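Local coordinates for protein glycosyl hydrolase, family 38 (Enterococcus faecalis, PDB 5KBP) that probably hydrolyses alpha-mannosidic linkages in carbohydrates as a metal-binding glycoside hydrolase, at residues L545-K550 with N657-E662; L560-T565 with F776-S781. All blocks are in the same frame, centred on the assembly; numbering follows the deposited sequence.

Contact 1: residues L545-K550 with N657-E662; sequences LTIADK and NQLFFE
The ring of Phe-661 meets Leu-545 across the gap between two layers of a beta sandwich. On one face of the ring lies the carbonyl oxygen of Leu-659, from its own strand, offset toward the rim. Leu-545 CD1 comes in obliquely at the far end of the ring, 3.5 Å from Phe-661 CE1 and 3.8 Å from Phe-661 CZ. The ring of Tyr-778, on the adjacent strand, also meets Phe-661, with the planes about 40° apart.

The sandwich is the large, galactose-mutarotase-like one of this family 38 protein. Strand 545-549 sits in one antiparallel sheet and strand 659-667 in the other. The two short segments run nearly antiparallel, at 162°, with axes 12.1 Å apart at their closest. That spacing is bridged by side chains alone, and the contact is entirely apolar. Leu-545 and Ile-547 alternate with Thr-546 and Ala-548, so both point toward the facing sheet. Leu-659 and Phe-661 do the same from the other side. Val-650 and Met-652 of strand 641-653 and Ile-535 of strand 535-539 pack around Leu-659.

A chi1 of -160° turns the isobutyl group of Leu-659 away from its own N and sends CD2 into the interface. There it touches two partners: Leu-545 CD1 at 3.8 Å and, tip to tip, Ile-547 CD1 at 4.0 Å.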
loop_
_atom_site.group_PDB
_atom_site.type_symbol
_atom_site.label_atom_id
_atom_site.label_comp_id
_atom_site.label_asym_id
_atom_site.label_seq_id
_atom_site.Cartn_x
_atom_site.Cartn_y
_atom_site.Cartn_z
ATOM N N LEU A 545 -14.763 -12.554 -36.383
ATOM C CA LEU A 545 -16.067 -13.175 -36.205
ATOM C C LEU A 545 -17.038 -12.685 -37.271
ATOM O O LEU A 545 -17.050 -11.500 -37.618
ATOM C CB LEU A 545 -16.634 -12.872 -34.817
ATOM C CG LEU A 545 -15.741 -13.187 -33.617
ATOM C CD1 LEU A 545 -16.496 -12.941 -32.324
ATOM C CD2 LEU A 545 -15.230 -14.616 -33.682
ATOM N N THR A 546 -17.848 -13.607 -37.784
ATOM C CA THR A 546 -18.965 -13.289 -38.668
ATOM C C THR A 546 -20.240 -13.759 -37.981
ATOM O O THR A 546 -20.487 -14.966 -37.878
ATOM C CB THR A 546 -18.799 -13.947 -40.038
ATOM O OG1 THR A 546 -17.662 -13.384 -40.704
ATOM C CG2 THR A 546 -20.042 -13.724 -40.889
ATOM N N ILE A 547 -21.042 -12.810 -37.506
ATOM C CA ILE A 547 -22.226 -13.099 -36.708
ATOM C C ILE A 547 -23.466 -12.834 -37.547
ATOM O O ILE A 547 -23.499 -11.890 -38.346
ATOM C CB ILE A 547 -22.255 -12.262 -35.414
ATOM C CG1 ILE A 547 -20.853 -12.158 -34.808
ATOM C CG2 ILE A 547 -23.219 -12.869 -34.407
ATOM C CD1 ILE A 547 -20.274 -13.475 -34.359
ATOM N N ALA A 548 -24.486 -13.667 -37.364
ATOM C CA ALA A 548 -25.774 -13.503 -38.026
ATOM C C ALA A 548 -26.857 -13.404 -36.962
ATOM O O ALA A 548 -27.034 -14.330 -36.164
ATOM C CB ALA A 548 -26.057 -14.665 -38.982
ATOM N N ASP A 549 -27.568 -12.279 -36.943
ATOM C CA ASP A 549 -28.690 -12.087 -36.026
ATOM C C ASP A 549 -29.869 -12.886 -36.564
ATOM O O ASP A 549 -30.515 -12.486 -37.535
ATOM C CB ASP A 549 -29.026 -10.605 -35.894
ATOM C CG ASP A 549 -29.890 -10.306 -34.681
ATOM O OD1 ASP A 549 -30.699 -11.172 -34.285
ATOM O OD2 ASP A 549 -29.759 -9.196 -34.121
ATOM N N LYS A 550 -30.154 -14.028 -35.930
ATOM C CA LYS A 550 -31.188 -14.925 -36.434
ATOM C C LYS A 550 -32.592 -14.363 -36.257
ATOM O O LYS A 550 -33.522 -14.840 -36.914
ATOM C CB LYS A 550 -31.078 -16.289 -35.748
ATOM C CG LYS A 550 -29.738 -16.974 -35.973
ATOM C CD LYS A 550 -29.590 -18.244 -35.147
ATOM C CE LYS A 550 -30.487 -19.358 -35.660
ATOM N NZ LYS A 550 -30.224 -20.639 -34.949
ATOM N N ASN A 657 -28.302 -13.940 -25.787
ATOM C CA ASN A 657 -27.716 -13.419 -27.013
ATOM C C ASN A 657 -26.377 -12.737 -26.775
ATOM O O ASN A 657 -25.810 -12.166 -27.713
ATOM C CB ASN A 657 -28.682 -12.441 -27.688
ATOM C CG ASN A 657 -28.892 -11.173 -26.879
ATOM O OD1 ASN A 657 -28.799 -11.179 -25.652
ATOM N ND2 ASN A 657 -29.184 -10.076 -27.569
ATOM N N GLN A 658 -25.866 -12.777 -25.547
ATOM C CA GLN A 658 -24.601 -12.131 -25.222
ATOM C C GLN A 658 -23.432 -13.023 -25.619
ATOM O O GLN A 658 -23.372 -14.194 -25.232
ATOM C CB GLN A 658 -24.532 -11.810 -23.729
ATOM C CG GLN A 658 -25.462 -10.697 -23.281
ATOM C CD GLN A 658 -25.224 -10.294 -21.840
ATOM O OE1 GLN A 658 -25.151 -11.141 -20.950
ATOM N NE2 GLN A 658 -25.089 -8.995 -21.605
ATOM N N LEU A 659 -22.505 -12.463 -26.390
ATOM C CA LEU A 659 -21.287 -13.158 -26.792
ATOM C C LEU A 659 -20.140 -12.598 -25.958
ATOM O O LEU A 659 -19.764 -11.432 -26.115
ATOM C CB LEU A 659 -21.029 -12.980 -28.286
ATOM C CG LEU A 659 -20.098 -13.988 -28.961
ATOM C CD1 LEU A 659 -20.750 -15.363 -29.016
ATOM C CD2 LEU A 659 -19.712 -13.510 -30.353
ATOM N N PHE A 660 -19.593 -13.422 -25.069
ATOM C CA PHE A 660 -18.585 -12.974 -24.118
ATOM C C PHE A 660 -17.180 -13.200 -24.662
ATOM O O PHE A 660 -16.909 -14.206 -25.324
ATOM C CB PHE A 660 -18.750 -13.701 -22.783
ATOM C CG PHE A 660 -20.009 -13.337 -22.048
ATOM C CD1 PHE A 660 -21.197 -14.001 -22.308
ATOM C CD2 PHE A 660 -20.003 -12.332 -21.096
ATOM C CE1 PHE A 660 -22.356 -13.667 -21.630
ATOM C CE2 PHE A 660 -21.157 -11.995 -20.416
ATOM C CZ PHE A 660 -22.335 -12.662 -20.683
ATOM N N PHE A 661 -16.287 -12.257 -24.370
ATOM C CA PHE A 661 -14.894 -12.332 -24.782
ATOM C C PHE A 661 -13.984 -12.194 -23.569
ATOM O O PHE A 661 -14.304 -11.489 -22.608
ATOM C CB PHE A 661 -14.551 -11.241 -25.803
ATOM C CG PHE A 661 -15.495 -11.183 -26.965
ATOM C CD1 PHE A 661 -15.576 -12.237 -27.860
ATOM C CD2 PHE A 661 -16.295 -10.072 -27.171
ATOM C CE1 PHE A 661 -16.444 -12.186 -28.933
ATOM C CE2 PHE A 661 -17.164 -10.015 -28.243
ATOM C CZ PHE A 661 -17.238 -11.073 -29.126
ATOM N N GLU A 662 -12.839 -12.874 -23.627
ATOM C CA GLU A 662 -11.830 -12.802 -22.571
ATOM C C GLU A 662 -10.464 -12.875 -23.244
ATOM O O GLU A 662 -9.993 -13.964 -23.587
ATOM C CB GLU A 662 -12.012 -13.918 -21.550
ATOM C CG GLU A 662 -11.696 -13.503 -20.122
ATOM C CD GLU A 662 -11.891 -14.627 -19.125
ATOM O OE1 GLU A 662 -10.909 -15.340 -18.828
ATOM O OE2 GLU A 662 -13.028 -14.802 -18.639
#

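Contact 2: residues L560-T565 with F776-S781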
loop_
_atom_site.group_PDB
_atom_site.type_symbol
_atom_site.label_atom_id
_atom_site.label_comp_id
_atom_site.label_asym_id
_atom_site.label_seq_id
_atom_site.Cartn_x
_atom_site.Cartn_y
_atom_site.Cartn_z
ATOM N N LEU A 560 -14.157 -8.476 -33.759
ATOM C CA LEU A 560 -13.066 -8.933 -32.895
ATOM C C LEU A 560 -11.734 -8.931 -33.648
ATOM O O LEU A 560 -11.012 -9.930 -33.692
ATOM C CB LEU A 560 -13.367 -10.316 -32.305
ATOM C CG LEU A 560 -12.547 -10.758 -31.090
ATOM C CD1 LEU A 560 -12.917 -9.931 -29.869
ATOM C CD2 LEU A 560 -12.729 -12.246 -30.821
ATOM N N THR A 561 -11.416 -7.790 -34.253
ATOM C CA THR A 561 -10.138 -7.579 -34.919
ATOM C C THR A 561 -9.253 -6.714 -34.031
ATOM O O THR A 561 -9.695 -5.672 -33.535
ATOM C CB THR A 561 -10.329 -6.919 -36.286
ATOM O OG1 THR A 561 -11.037 -7.812 -37.156
ATOM C CG2 THR A 561 -8.985 -6.572 -36.910
ATOM N N PHE A 562 -8.013 -7.146 -33.832
ATOM C CA PHE A 562 -7.079 -6.459 -32.951
ATOM C C PHE A 562 -6.153 -5.556 -33.754
ATOM O O PHE A 562 -5.728 -5.905 -34.859
ATOM C CB PHE A 562 -6.267 -7.466 -32.133
ATOM C CG PHE A 562 -7.105 -8.301 -31.209
ATOM C CD1 PHE A 562 -7.540 -7.788 -29.997
ATOM C CD2 PHE A 562 -7.469 -9.591 -31.554
ATOM C CE1 PHE A 562 -8.317 -8.551 -29.145
ATOM C CE2 PHE A 562 -8.246 -10.358 -30.706
ATOM C CZ PHE A 562 -8.670 -9.836 -29.500
ATOM N N GLU A 563 -5.846 -4.391 -33.187
ATOM C CA GLU A 563 -5.044 -3.377 -33.856
ATOM C C GLU A 563 -4.073 -2.773 -32.856
ATOM O O GLU A 563 -4.486 -2.310 -31.789
ATOM C CB GLU A 563 -5.932 -2.280 -34.455
ATOM C CG GLU A 563 -5.171 -1.136 -35.103
ATOM C CD GLU A 563 -6.006 0.124 -35.209
ATOM O OE1 GLU A 563 -6.120 0.850 -34.198
ATOM O OE2 GLU A 563 -6.557 0.384 -36.299
ATOM N N ASP A 564 -2.789 -2.776 -33.201
ATOM C CA ASP A 564 -1.748 -2.204 -32.358
ATOM C C ASP A 564 -1.021 -1.112 -33.127
ATOM O O ASP A 564 -0.608 -1.319 -34.274
ATOM C CB ASP A 564 -0.756 -3.271 -31.893
ATOM C CG ASP A 564 0.306 -2.710 -30.965
ATOM O OD1 ASP A 564 0.051 -2.633 -29.744
ATOM O OD2 ASP A 564 1.395 -2.344 -31.455
ATOM N N THR A 565 -0.879 0.051 -32.497
ATOM C CA THR A 565 -0.126 1.163 -33.052
ATOM C C THR A 565 0.837 1.684 -31.996
ATOM O O THR A 565 0.709 1.383 -30.808
ATOM C CB THR A 565 -1.041 2.307 -33.522
ATOM O OG1 THR A 565 -1.632 2.945 -32.384
ATOM C CG2 THR A 565 -2.142 1.783 -34.430
ATOM N N PHE A 776 -8.572 -8.975 -20.311
ATOM C CA PHE A 776 -9.596 -7.990 -20.637
ATOM C C PHE A 776 -10.917 -8.709 -20.873
ATOM O O PHE A 776 -11.004 -9.590 -21.735
ATOM C CB PHE A 776 -9.197 -7.175 -21.866
ATOM C CG PHE A 776 -7.784 -6.672 -21.824
ATOM C CD1 PHE A 776 -7.447 -5.580 -21.044
ATOM C CD2 PHE A 776 -6.790 -7.294 -22.562
ATOM C CE1 PHE A 776 -6.143 -5.118 -20.998
ATOM C CE2 PHE A 776 -5.487 -6.836 -22.524
ATOM C CZ PHE A 776 -5.163 -5.746 -21.740
ATOM N N LYS A 777 -11.940 -8.330 -20.111
ATOM C CA LYS A 777 -13.268 -8.923 -20.209
ATOM C C LYS A 777 -14.203 -7.940 -20.900
ATOM O O LYS A 777 -14.365 -6.804 -20.441
ATOM C CB LYS A 777 -13.806 -9.300 -18.829
ATOM C CG LYS A 777 -13.016 -10.397 -18.134
ATOM C CD LYS A 777 -13.641 -10.765 -16.799
ATOM C CE LYS A 777 -12.858 -11.868 -16.108
ATOM N NZ LYS A 777 -13.456 -12.240 -14.797
ATOM N N TYR A 778 -14.816 -8.380 -21.994
ATOM C CA TYR A 778 -15.736 -7.556 -22.766
ATOM C C TYR A 778 -16.675 -8.489 -23.524
ATOM O O TYR A 778 -16.512 -9.711 -23.504
ATOM C CB TYR A 778 -14.975 -6.604 -23.697
ATOM C CG TYR A 778 -13.984 -7.273 -24.628
ATOM C CD1 TYR A 778 -12.760 -7.739 -24.159
ATOM C CD2 TYR A 778 -14.261 -7.417 -25.980
ATOM C CE1 TYR A 778 -11.852 -8.345 -25.006
ATOM C CE2 TYR A 778 -13.356 -8.020 -26.836
ATOM C CZ TYR A 778 -12.153 -8.482 -26.344
ATOM O OH TYR A 778 -11.247 -9.083 -27.188
ATOM N N GLY A 779 -17.671 -7.904 -24.187
ATOM C CA GLY A 779 -18.656 -8.725 -24.868
ATOM C C GLY A 779 -19.442 -7.955 -25.904
ATOM O O GLY A 779 -19.329 -6.734 -26.034
ATOM N N LEU A 780 -20.261 -8.704 -26.640
ATOM C CA LEU A 780 -21.037 -8.186 -27.757
ATOM C C LEU A 780 -22.498 -8.570 -27.581
ATOM O O LEU A 780 -22.808 -9.656 -27.081
ATOM C CB LEU A 780 -20.493 -8.729 -29.091
ATOM C CG LEU A 780 -21.140 -8.373 -30.434
ATOM C CD1 LEU A 780 -20.085 -8.382 -31.529
ATOM C CD2 LEU A 780 -22.260 -9.348 -30.783
ATOM N N SER A 781 -23.392 -7.678 -28.002
ATOM C CA SER A 781 -24.824 -7.934 -27.929
ATOM C C SER A 781 -25.509 -7.231 -29.091
ATOM O O SER A 781 -25.312 -6.029 -29.294
ATOM C CB SER A 781 -25.406 -7.455 -26.596
ATOM O OG SER A 781 -26.792 -7.738 -26.518
#
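Tyr-778 reaches from one sheet of the large, galactose-mutarotase-like beta sandwich to Leu-560 and Phe-562 on the other. Its strand, 772-783, lies in the antiparallel sheet that also holds strand 659-667. Strand 555-566 belongs to the facing sheet and is broken here by a G1 beta bulge, in which Leu-560 and Thr-561 both face Leu-677. Leu-560 has the positive phi (61°) of the first bulge position.

Away from the touching cluster the two segments part. The solvent side is Glu-563 and Lys-777. Glu-563 is partly exposed and forms a salt bridge with Arg-675 on the adjacent strand of its own sheet. Lys-777 is exposed, and its side chain touches Glu-662 and Glu-733. The far end stays buried but finds its partners elsewhere: Asp-564 forms a salt bridge with Arg-637 and a hydrogen bond with His-672.

The tight part is small and centres on the phenol end of Tyr-778. With chi1 at 55°, the ring leaves its backbone over both N and C and stands out toward the facing sheet. Leu-560 CD1 lies at the edge of the phenol ring, near its plane, 3.6 Å from Tyr-778 CE2. The same methyl comes within 3.3 Å of Tyr-778 OH. The hydroxyl is buried among carbon atoms, but it is hydrogen-bonded to Thr-663 OG1 on the neighbouring strand 659-667. That bond gives the polar end a partner. Phe-562 presents its edge to the hydroxyl, with CZ 3.5 Å and CE1 3.6 Å from Tyr-778 OH.

How the contacts relate
Both contacts are buried and join the same two sheets of the beta sandwich, with centres about 12 Å apart. Strands 545-549 and 555-566 are neighbours in one sheet. Strands 659-667 and 772-783 are neighbours in the other. Two probable backbone hydrogen bonds tie the latter pair: Phe-661 N to Tyr-778 O, 2.7 Å, and Leu-659 O to Leu-780 N, 2.8 Å. The contacts are therefore adjacent pieces of one core. Both use leucine methyls and a phenylalanine ring, and both keep their charged residues out of the touching cluster. Their chemistry differs in one respect. Contact 1 is wholly apolar, whereas contact 2 adds a phenol whose buried OH is bonded to Thr-663.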